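Local coordinates for Lin0012 protein (Listeria innocua, PDB 3K17) that probably acts as an ATP-dependent phosphomevalonate kinase of the GHMP family, phosphorylating phosphomevalonate on the mevalonate route to isopentenyl diphosphate, at residues Y38-T42 with A122-V127; I128-M132 with K144-A148; N158-G162 with Y175-Q180. All blocks are in the same frame, centred on the assembly; numbering follows the deposited sequence.

Three contacts follow one another along the chain in series, and none nests in or crosses another. Contact 1 closes the longest loop, with 79 residues between strand segment 38-42 and helix segment 122-127. It fixes helix 119-135 on the large mixed sheet. Contact 2 closes the short turn between helices 119-135 and 141-156. It touches contact 1, through Leu41 on Ala130 and Thr124 on Ala148. Contact 3 closes a 12-residue loop that holds most of helix 162-169, joining the loop before that helix to the end of strand 172-176 and the turn beyond it. This strand belongs to the same sheet. Phe145 bridges contacts 2 and 3 by packing on Tyr175 and Cys161.

Contact 1 (Y38-T42 with A122-V127); sequences YITLT and AATVAV
Ile39 lies on the alanine-rich face of helix 119-135 and touches it with both branches. Its CD1 reaches Ala122 and Ala123, and CD1 to Ala122 CB is 3.2 Å. This is tighter than usual for two carbons, so the exact value is doubtful, but the packing is clearly close. The same CD1 sits 3.3 Å from Ala123 N, close to the helix backbone. The other branch, CG2, meets Ala126 CB at 3.9 Å, one turn further along the helix. CG1 lies beside the backbone N (chi1 -93°), and the fully extended second torsion carries CD1 out to Ala122 and Ala123. Thr40 points away from the helix, and its OG1 bonds to Lys10 NZ. Leu41 is the next residue to turn its CB to the helix. With CG anti to the backbone N (chi1 -168°), it brings CD1 to Ala126 O at 3.5 Å. Leu41 CD1 also touches Ala126 CB and Val127 CG2. Ala126 CB thus lies between Ile39 and Leu41, and small residues let strand and helix come close. Their axes approach to 8.5 Å, with N-to-C directions 31° apart. Cohesion across the two segments is apolar. Strand 37-45 runs between strands 7-18 and 99-105, antiparallel to each, and Ile39 and Leu41 also pack on Ile103. Helices 76-91 and 162-169 pack around the rest of the helix segment, with Val127 on Ile82 and Val125 on Met168. The contact is therefore a helix-on-sheet layer in the core of the S5-like N-terminal domain.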
ATOM      1  N   TYR A  38     -41.222  10.335  -0.934  1.00 15.98           N
ATOM      2  CA  TYR A  38     -40.604   9.434  -1.883  1.00 15.85           C
ATOM      3  C   TYR A  38     -39.221   9.700  -2.446  1.00 16.50           C
ATOM      4  O   TYR A  38     -38.692  10.815  -2.431  1.00 14.04           O
ATOM      5  CB  TYR A  38     -41.543   9.299  -3.091  1.00 16.85           C
ATOM      6  CG  TYR A  38     -42.954   8.878  -2.740  1.00 17.93           C
ATOM      7  CD1 TYR A  38     -43.346   7.545  -2.857  1.00 17.03           C
ATOM      8  CD2 TYR A  38     -43.874   9.799  -2.228  1.00 18.06           C
ATOM      9  CE1 TYR A  38     -44.600   7.131  -2.475  1.00 16.63           C
ATOM     10  CE2 TYR A  38     -45.153   9.391  -1.832  1.00 19.91           C
ATOM     11  CZ  TYR A  38     -45.501   8.049  -1.962  1.00 18.84           C
ATOM     12  OH  TYR A  38     -46.741   7.605  -1.581  1.00 18.25           O
ATOM     13  N   ILE A  39     -38.662   8.616  -2.961  1.00 15.63           N
ATOM     14  CA  ILE A  39     -37.422   8.652  -3.688  1.00 18.06           C
ATOM     15  C   ILE A  39     -38.027   8.482  -5.080  1.00 18.44           C
ATOM     16  O   ILE A  39     -38.944   7.666  -5.264  1.00 19.08           O
ATOM     17  CB  ILE A  39     -36.508   7.457  -3.332  1.00 19.99           C
ATOM     18  CG1 ILE A  39     -35.567   7.878  -2.190  1.00 20.97           C
ATOM     19  CG2 ILE A  39     -35.737   7.000  -4.572  1.00 16.10           C
ATOM     20  CD1 ILE A  39     -34.622   6.813  -1.725  1.00 28.76           C
ATOM     21  N   THR A  40     -37.571   9.275  -6.044  1.00 18.15           N
ATOM     22  CA  THR A  40     -38.093   9.186  -7.404  1.00 18.19           C
ATOM     23  C   THR A  40     -36.975   8.824  -8.368  1.00 18.26           C
ATOM     24  O   THR A  40     -35.959   9.513  -8.436  1.00 19.89           O
ATOM     25  CB  THR A  40     -38.711  10.528  -7.855  1.00 18.70           C
ATOM     26  OG1 THR A  40     -39.778  10.878  -6.971  1.00 21.32           O
ATOM     27  CG2 THR A  40     -39.258  10.423  -9.274  1.00 20.78           C
ATOM     28  N   LEU A  41     -37.154   7.734  -9.103  1.00 17.68           N
ATOM     29  CA  LEU A  41     -36.153   7.310 -10.075  1.00 17.79           C
ATOM     30  C   LEU A  41     -36.758   7.430 -11.478  1.00 19.79           C
ATOM     31  O   LEU A  41     -37.759   6.781 -11.789  1.00 17.64           O
ATOM     32  CB  LEU A  41     -35.719   5.860  -9.793  1.00 14.36           C
ATOM     33  CG  LEU A  41     -34.473   5.388 -10.550  1.00 17.82           C
ATOM     34  CD1 LEU A  41     -33.893   4.157  -9.886  1.00 14.06           C
ATOM     35  CD2 LEU A  41     -34.820   5.106 -12.015  1.00 17.98           C
ATOM     36  N   THR A  42     -36.158   8.279 -12.310  1.00 20.53           N
ATOM     37  CA  THR A  42     -36.629   8.476 -13.679  1.00 21.23           C
ATOM     38  C   THR A  42     -35.666   7.763 -14.630  1.00 22.12           C
ATOM     39  O   THR A  42     -34.456   8.021 -14.618  1.00 22.16           O
ATOM     40  CB  THR A  42     -36.716   9.983 -14.010  1.00 23.86           C
ATOM     41  OG1 THR A  42     -37.580  10.622 -13.060  1.00 21.98           O
ATOM     42  CG2 THR A  42     -37.280  10.202 -15.413  1.00 23.73           C
ATOM     43  N   ALA A 122     -35.004   2.476   0.204  1.00 12.45           N
ATOM     44  CA  ALA A 122     -35.841   3.075  -0.832  1.00 12.24           C
ATOM     45  C   ALA A 122     -35.112   3.214  -2.161  1.00 12.53           C
ATOM     46  O   ALA A 122     -35.687   2.978  -3.232  1.00 12.59           O
ATOM     47  CB  ALA A 122     -36.360   4.426  -0.369  1.00 11.47           C
ATOM     48  N   ALA A 123     -33.842   3.594  -2.100  1.00 13.53           N
ATOM     49  CA  ALA A 123     -33.056   3.749  -3.317  1.00 12.42           C
ATOM     50  C   ALA A 123     -32.863   2.384  -3.970  1.00 11.92           C
ATOM     51  O   ALA A 123     -32.997   2.229  -5.189  1.00 11.76           O
ATOM     52  CB  ALA A 123     -31.694   4.382  -2.986  1.00 14.83           C
ATOM     53  N   THR A 124     -32.529   1.393  -3.154  1.00 13.15           N
ATOM     54  CA  THR A 124     -32.331   0.041  -3.654  1.00 12.32           C
ATOM     55  C   THR A 124     -33.609  -0.450  -4.365  1.00 14.17           C
ATOM     56  O   THR A 124     -33.564  -0.958  -5.489  1.00 13.27           O
ATOM     57  CB  THR A 124     -31.996  -0.917  -2.499  1.00 13.02           C
ATOM     58  OG1 THR A 124     -30.786  -0.489  -1.866  1.00 14.12           O
ATOM     59  CG2 THR A 124     -31.806  -2.338  -3.016  1.00 10.08           C
ATOM     60  N   VAL A 125     -34.743  -0.288  -3.700  1.00 13.84           N
ATOM     61  CA  VAL A 125     -36.031  -0.718  -4.254  1.00 13.51           C
ATOM     62  C   VAL A 125     -36.381   0.043  -5.535  1.00 15.45           C
ATOM     63  O   VAL A 125     -36.965  -0.529  -6.455  1.00 16.83           O
ATOM     64  CB  VAL A 125     -37.165  -0.550  -3.199  1.00 13.48           C
ATOM     65  CG1 VAL A 125     -38.545  -0.741  -3.836  1.00 13.74           C
ATOM     66  CG2 VAL A 125     -36.972  -1.580  -2.082  1.00 11.49           C
ATOM     67  N   ALA A 126     -36.012   1.322  -5.609  1.00 13.63           N
ATOM     68  CA  ALA A 126     -36.291   2.121  -6.794  1.00 15.45           C
ATOM     69  C   ALA A 126     -35.513   1.573  -7.995  1.00 18.22           C
ATOM     70  O   ALA A 126     -36.054   1.462  -9.104  1.00 18.49           O
ATOM     71  CB  ALA A 126     -35.926   3.596  -6.547  1.00 11.70           C
ATOM     72  N   VAL A 127     -34.246   1.226  -7.776  1.00 15.12           N
ATOM     73  CA  VAL A 127     -33.429   0.682  -8.848  1.00 13.57           C
ATOM     74  C   VAL A 127     -33.995  -0.662  -9.331  1.00 15.50           C
ATOM     75  O   VAL A 127     -34.161  -0.878 -10.538  1.00 14.04           O
ATOM     76  CB  VAL A 127     -31.959   0.487  -8.382  1.00 13.94           C
ATOM     77  CG1 VAL A 127     -31.177  -0.349  -9.406  1.00  9.28           C
ATOM     78  CG2 VAL A 127     -31.294   1.863  -8.195  1.00 11.38           C
TER

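Contact 2 (I128-M132 with K144-A148); sequences INALM and KFKLA
Lys144 stretches alongside Met132 and ends on the amide oxygen of Asn129. Its chain is extended at first and bends at chi3 (-70°), which swings the ammonium group to the amide. Lys144 NZ donates to Asn129 OD1 over 2.7 Å. The donor lies 25° from the carbonyl plane, with a C=O...N angle of 154°. The two side chains meet at about a right angle. Lower on the lysine, CD rests 3.9 Å from CB of Met132, which is a selenomethionine. Lys144 and Met132 run past each other in opposite directions, so the methylenes share an apolar surface. Met132 is bent at chi2 and chi3, and its SE turns to Leu147 CD1 at 4.2 Å. Ile128 fills the other end. Its CG2 touches Lys144 CB at 3.9 Å, CD1 meets Leu147 CB, and CG1 lies 4.0 Å from Ala148 CB. Phe88 of helix 76-91 also packs on Met132 and Leu147. The contact thus combines a largely buried apolar helix pair with one polar link. The ammonium is held by a neutral carbonyl dipole and not by a carboxylate, so its positive charge is probably stabilised but not neutralised by this partner. The lysine methylenes remain part of the packing.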
ATOM      1  N   ILE A 128     -34.301  -1.557  -8.396  1.00 12.91           N
ATOM      2  CA  ILE A 128     -34.824  -2.868  -8.777  1.00 15.41           C
ATOM      3  C   ILE A 128     -36.135  -2.713  -9.548  1.00 17.12           C
ATOM      4  O   ILE A 128     -36.312  -3.315 -10.608  1.00 17.80           O
ATOM      5  CB  ILE A 128     -35.045  -3.773  -7.539  1.00 17.27           C
ATOM      6  CG1 ILE A 128     -33.697  -4.050  -6.844  1.00 15.00           C
ATOM      7  CG2 ILE A 128     -35.739  -5.089  -7.956  1.00 15.98           C
ATOM      8  CD1 ILE A 128     -32.646  -4.703  -7.727  1.00 13.41           C
ATOM      9  N   ASN A 129     -37.050  -1.904  -9.024  1.00 18.37           N
ATOM     10  CA  ASN A 129     -38.322  -1.697  -9.704  1.00 19.40           C
ATOM     11  C   ASN A 129     -38.160  -1.070 -11.071  1.00 19.89           C
ATOM     12  O   ASN A 129     -38.820  -1.485 -12.025  1.00 19.03           O
ATOM     13  CB  ASN A 129     -39.267  -0.842  -8.872  1.00 19.73           C
ATOM     14  CG  ASN A 129     -40.161  -1.677  -7.988  1.00 22.40           C
ATOM     15  OD1 ASN A 129     -40.452  -2.823  -8.307  1.00 29.31           O
ATOM     16  ND2 ASN A 129     -40.617  -1.105  -6.887  1.00 26.16           N
ATOM     17  N   ALA A 130     -37.286  -0.074 -11.171  1.00 16.96           N
ATOM     18  CA  ALA A 130     -37.059   0.591 -12.449  1.00 17.62           C
ATOM     19  C   ALA A 130     -36.490  -0.349 -13.515  1.00 18.02           C
ATOM     20  O   ALA A 130     -36.929  -0.321 -14.658  1.00 21.06           O
ATOM     21  CB  ALA A 130     -36.127   1.787 -12.264  1.00 17.02           C
ATOM     22  N   LEU A 131     -35.518  -1.179 -13.154  1.00 19.78           N
ATOM     23  CA  LEU A 131     -34.915  -2.081 -14.133  1.00 18.83           C
ATOM     24  C   LEU A 131     -35.811  -3.265 -14.477  1.00 20.68           C
ATOM     25  O   LEU A 131     -35.786  -3.753 -15.608  1.00 19.78           O
ATOM     26  CB  LEU A 131     -33.544  -2.582 -13.650  1.00 17.96           C
ATOM     27  CG  LEU A 131     -32.438  -1.506 -13.614  1.00 19.56           C
ATOM     28  CD1 LEU A 131     -31.175  -2.052 -12.974  1.00 15.71           C
ATOM     29  CD2 LEU A 131     -32.154  -1.029 -15.025  1.00 18.43           C
HETATM   30  N   MSE A 132     -36.589  -3.742 -13.510  1.00 20.60           N
HETATM   31  CA  MSE A 132     -37.484  -4.852 -13.787  1.00 22.49           C
HETATM   32  C   MSE A 132     -38.640  -4.370 -14.661  1.00 22.64           C
HETATM   33  O   MSE A 132     -39.025  -5.048 -15.614  1.00 23.79           O
HETATM   34  CB  MSE A 132     -38.021  -5.470 -12.497  1.00 22.46           C
HETATM   35  CG  MSE A 132     -36.975  -6.220 -11.672  1.00 24.61           C
HETATM   36 SE   MSE A 132     -35.977  -7.572 -12.639  1.00 35.40          SE
HETATM   37  CE  MSE A 132     -34.423  -6.502 -13.141  1.00 28.91           C
ATOM     38  N   LYS A 144     -38.671  -9.551  -6.673  1.00 18.71           N
ATOM     39  CA  LYS A 144     -38.031  -8.239  -6.627  1.00 20.30           C
ATOM     40  C   LYS A 144     -37.576  -7.947  -5.196  1.00 20.47           C
ATOM     41  O   LYS A 144     -36.510  -7.372  -4.977  1.00 20.39           O
ATOM     42  CB  LYS A 144     -38.989  -7.156  -7.133  1.00 20.96           C
ATOM     43  CG  LYS A 144     -39.356  -7.347  -8.602  1.00 20.37           C
ATOM     44  CD  LYS A 144     -40.021  -6.130  -9.226  1.00 21.80           C
ATOM     45  CE  LYS A 144     -41.428  -5.908  -8.687  1.00 25.82           C
ATOM     46  NZ  LYS A 144     -42.066  -4.734  -9.339  1.00 28.64           N
ATOM     47  N   PHE A 145     -38.369  -8.361  -4.213  1.00 18.75           N
ATOM     48  CA  PHE A 145     -37.974  -8.140  -2.833  1.00 17.55           C
ATOM     49  C   PHE A 145     -36.666  -8.879  -2.573  1.00 16.95           C
ATOM     50  O   PHE A 145     -35.767  -8.348  -1.928  1.00 15.84           O
ATOM     51  CB  PHE A 145     -39.021  -8.667  -1.850  1.00 17.14           C
ATOM     52  CG  PHE A 145     -38.495  -8.815  -0.456  1.00 17.16           C
ATOM     53  CD1 PHE A 145     -38.335  -7.701   0.367  1.00 14.20           C
ATOM     54  CD2 PHE A 145     -38.088 -10.063   0.015  1.00 17.18           C
ATOM     55  CE1 PHE A 145     -37.776  -7.828   1.636  1.00 13.95           C
ATOM     56  CE2 PHE A 145     -37.527 -10.195   1.287  1.00 17.15           C
ATOM     57  CZ  PHE A 145     -37.372  -9.072   2.097  1.00 14.79           C
ATOM     58  N   LYS A 146     -36.577 -10.112  -3.068  1.00 18.21           N
ATOM     59  CA  LYS A 146     -35.383 -10.929  -2.880  1.00 18.92           C
ATOM     60  C   LYS A 146     -34.139 -10.281  -3.497  1.00 17.97           C
ATOM     61  O   LYS A 146     -33.068 -10.311  -2.907  1.00 16.16           O
ATOM     62  CB  LYS A 146     -35.586 -12.325  -3.486  1.00 23.06           C
ATOM     63  CG  LYS A 146     -36.607 -13.201  -2.766  1.00 23.83           C
ATOM     64  CD  LYS A 146     -36.696 -14.556  -3.452  1.00 26.50           C
ATOM     65  CE  LYS A 146     -37.733 -15.466  -2.810  1.00 29.33           C
ATOM     66  NZ  LYS A 146     -37.802 -16.777  -3.525  1.00 31.44           N
ATOM     67  N   LEU A 147     -34.276  -9.725  -4.694  1.00 18.02           N
ATOM     68  CA  LEU A 147     -33.144  -9.062  -5.334  1.00 17.42           C
ATOM     69  C   LEU A 147     -32.731  -7.867  -4.470  1.00 15.87           C
ATOM     70  O   LEU A 147     -31.562  -7.703  -4.141  1.00 15.72           O
ATOM     71  CB  LEU A 147     -33.531  -8.578  -6.734  1.00 17.40           C
ATOM     72  CG  LEU A 147     -33.788  -9.647  -7.801  1.00 20.37           C
ATOM     73  CD1 LEU A 147     -34.384  -8.995  -9.042  1.00 18.98           C
ATOM     74  CD2 LEU A 147     -32.484 -10.372  -8.141  1.00 20.19           C
ATOM     75  N   ALA A 148     -33.710  -7.050  -4.090  1.00 14.43           N
ATOM     76  CA  ALA A 148     -33.464  -5.867  -3.277  1.00 13.68           C
ATOM     77  C   ALA A 148     -32.893  -6.211  -1.903  1.00 14.77           C
ATOM     78  O   ALA A 148     -32.013  -5.503  -1.388  1.00 14.58           O
ATOM     79  CB  ALA A 148     -34.756  -5.063  -3.126  1.00 12.30           C
TER

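Contact 3 (N158-G162 with Y175-Q180); sequences NGSCG and YTTFDQ
An ST turn at Ser160 leads the loop into helix 162-169, and Tyr175 near the end of strand 172-176 packs against it. Ser160 OG accepts from Gly162 N at 3.1 Å, which sets the turn, with Cys161 at the N-cap position. Gly162 CA then sits over one face of the Tyr175 ring, 3.6 Å from the centroid, in a CH-pi contact. Having no side chain, Gly162 probably eases this close approach. The Tyr175 hydroxyl OH donates to Ser160 O at 2.8 Å, tilted 20° from the carbonyl plane. Tyr175 CG is anti to the backbone N (chi1 175°), and this carries the ring across to the loop. Phe178 turns its ring edge to Cys161: CE2 is 4.1 Å from Cys161 CB, and the sulfur SG lies at the ring edge. Further out, Gln180 NE2 donates to Gly159 O at 3.0 Å, from above the carbonyl plane. Its second bond, to Val24 O, holds the amide between two loops. Gln180 OE1, buried here, has no partner in the model. Thr177 OG1 bonds to Val23 O and also packs on Ser160 CB at 3.7 Å. Phe178 also meets Trp200 edge to face. The serine hydroxyl bound to the backbone N two residues on is an ST turn, here just ahead of helix 162-169 and gripped by Tyr175 from the strand and by Phe178 from the loop after it.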
ATOM      1  N   ASN A 158     -25.692  -5.932   7.625  1.00 22.63           N
ATOM      2  CA  ASN A 158     -26.603  -6.337   8.697  1.00 24.16           C
ATOM      3  C   ASN A 158     -27.983  -5.766   8.407  1.00 22.70           C
ATOM      4  O   ASN A 158     -28.187  -5.131   7.371  1.00 24.28           O
ATOM      5  CB  ASN A 158     -26.103  -5.840  10.061  1.00 26.29           C
ATOM      6  CG  ASN A 158     -25.840  -4.347  10.078  1.00 26.52           C
ATOM      7  OD1 ASN A 158     -26.683  -3.557   9.676  1.00 28.02           O
ATOM      8  ND2 ASN A 158     -24.664  -3.958  10.545  1.00 30.88           N
ATOM      9  N   GLY A 159     -28.928  -5.992   9.315  1.00 22.32           N
ATOM     10  CA  GLY A 159     -30.279  -5.496   9.120  1.00 19.86           C
ATOM     11  C   GLY A 159     -31.235  -6.622   8.742  1.00 21.72           C
ATOM     12  O   GLY A 159     -30.815  -7.667   8.233  1.00 19.32           O
ATOM     13  N   SER A 160     -32.525  -6.401   8.979  1.00 19.37           N
ATOM     14  CA  SER A 160     -33.554  -7.398   8.699  1.00 18.67           C
ATOM     15  C   SER A 160     -34.141  -7.326   7.300  1.00 18.42           C
ATOM     16  O   SER A 160     -34.764  -8.282   6.842  1.00 18.61           O
ATOM     17  CB  SER A 160     -34.704  -7.232   9.688  1.00 18.08           C
ATOM     18  OG  SER A 160     -35.374  -6.005   9.435  1.00 20.25           O
ATOM     19  N   CYS A 161     -33.940  -6.193   6.629  1.00 16.19           N
ATOM     20  CA  CYS A 161     -34.500  -5.962   5.308  1.00 16.65           C
ATOM     21  C   CYS A 161     -36.003  -5.687   5.412  1.00 16.11           C
ATOM     22  O   CYS A 161     -36.718  -5.725   4.421  1.00 15.84           O
ATOM     23  CB  CYS A 161     -34.237  -7.142   4.371  1.00 15.44           C
ATOM     24  SG  CYS A 161     -32.522  -7.190   3.786  1.00 19.41           S
ATOM     25  N   GLY A 162     -36.472  -5.413   6.627  1.00 18.06           N
ATOM     26  CA  GLY A 162     -37.876  -5.077   6.818  1.00 15.90           C
ATOM     27  C   GLY A 162     -38.115  -3.736   6.137  1.00 14.94           C
ATOM     28  O   GLY A 162     -39.214  -3.454   5.649  1.00 13.45           O
ATOM     29  N   TYR A 175     -43.877  -7.717   8.799  1.00 21.04           N
ATOM     30  CA  TYR A 175     -42.725  -8.329   8.144  1.00 18.21           C
ATOM     31  C   TYR A 175     -42.051  -9.362   9.031  1.00 18.65           C
ATOM     32  O   TYR A 175     -41.697  -9.070  10.176  1.00 20.52           O
ATOM     33  CB  TYR A 175     -41.695  -7.254   7.782  1.00 15.85           C
ATOM     34  CG  TYR A 175     -40.416  -7.829   7.218  1.00 18.08           C
ATOM     35  CD1 TYR A 175     -40.376  -8.344   5.927  1.00 14.48           C
ATOM     36  CD2 TYR A 175     -39.252  -7.895   7.991  1.00 16.47           C
ATOM     37  CE1 TYR A 175     -39.211  -8.914   5.411  1.00 19.69           C
ATOM     38  CE2 TYR A 175     -38.082  -8.466   7.483  1.00 18.53           C
ATOM     39  CZ  TYR A 175     -38.068  -8.973   6.191  1.00 17.38           C
ATOM     40  OH  TYR A 175     -36.919  -9.536   5.678  1.00 16.14           O
ATOM     41  N   THR A 176     -41.869 -10.567   8.506  1.00 18.33           N
ATOM     42  CA  THR A 176     -41.207 -11.620   9.258  1.00 19.59           C
ATOM     43  C   THR A 176     -39.900 -11.981   8.565  1.00 20.41           C
ATOM     44  O   THR A 176     -39.884 -12.540   7.464  1.00 22.72           O
ATOM     45  CB  THR A 176     -42.095 -12.869   9.382  1.00 21.30           C
ATOM     46  OG1 THR A 176     -43.315 -12.511  10.037  1.00 19.06           O
ATOM     47  CG2 THR A 176     -41.382 -13.948  10.189  1.00 19.43           C
ATOM     48  N   THR A 177     -38.807 -11.658   9.240  1.00 22.84           N
ATOM     49  CA  THR A 177     -37.457 -11.864   8.738  1.00 22.48           C
ATOM     50  C   THR A 177     -37.132 -13.276   8.273  1.00 23.65           C
ATOM     51  O   THR A 177     -37.388 -14.250   8.977  1.00 25.08           O
ATOM     52  CB  THR A 177     -36.430 -11.446   9.809  1.00 21.37           C
ATOM     53  OG1 THR A 177     -36.797 -10.162  10.336  1.00 20.01           O
ATOM     54  CG2 THR A 177     -35.024 -11.371   9.207  1.00 20.95           C
ATOM     55  N   PHE A 178     -36.552 -13.368   7.080  1.00 21.78           N
ATOM     56  CA  PHE A 178     -36.159 -14.644   6.502  1.00 21.36           C
ATOM     57  C   PHE A 178     -34.994 -15.216   7.299  1.00 20.95           C
ATOM     58  O   PHE A 178     -34.415 -14.532   8.144  1.00 22.66           O
ATOM     59  CB  PHE A 178     -35.754 -14.443   5.038  1.00 21.00           C
ATOM     60  CG  PHE A 178     -34.654 -13.425   4.845  1.00 20.77           C
ATOM     61  CD1 PHE A 178     -33.324 -13.758   5.082  1.00 21.52           C
ATOM     62  CD2 PHE A 178     -34.954 -12.134   4.424  1.00 18.88           C
ATOM     63  CE1 PHE A 178     -32.301 -12.813   4.896  1.00 23.24           C
ATOM     64  CE2 PHE A 178     -33.941 -11.183   4.238  1.00 22.53           C
ATOM     65  CZ  PHE A 178     -32.617 -11.524   4.474  1.00 22.49           C
ATOM     66  N   ASP A 179     -34.650 -16.471   7.031  1.00 23.60           N
ATOM     67  CA  ASP A 179     -33.553 -17.127   7.732  1.00 23.64           C
ATOM     68  C   ASP A 179     -32.225 -16.545   7.255  1.00 24.08           C
ATOM     69  O   ASP A 179     -31.682 -16.958   6.231  1.00 20.40           O
ATOM     70  CB  ASP A 179     -33.584 -18.632   7.467  1.00 25.57           C
ATOM     71  CG  ASP A 179     -32.667 -19.402   8.395  1.00 26.97           C
ATOM     72  OD1 ASP A 179     -31.577 -18.888   8.724  1.00 23.27           O
ATOM     73  OD2 ASP A 179     -33.035 -20.528   8.785  1.00 31.73           O
ATOM     74  N   GLN A 180     -31.716 -15.587   8.023  1.00 25.50           N
ATOM     75  CA  GLN A 180     -30.473 -14.879   7.725  1.00 27.34           C
ATOM     76  C   GLN A 180     -29.267 -15.773   7.456  1.00 27.23           C
ATOM     77  O   GLN A 180     -28.575 -15.616   6.448  1.00 25.08           O
ATOM     78  CB  GLN A 180     -30.147 -13.933   8.880  1.00 30.41           C
ATOM     79  CG  GLN A 180     -31.193 -12.848   9.114  1.00 33.34           C
ATOM     80  CD  GLN A 180     -30.783 -11.506   8.529  1.00 32.24           C
ATOM     81  OE1 GLN A 180     -30.361 -11.425   7.385  1.00 37.01           O
ATOM     82  NE2 GLN A 180     -30.914 -10.448   9.318  1.00 33.97           N
TER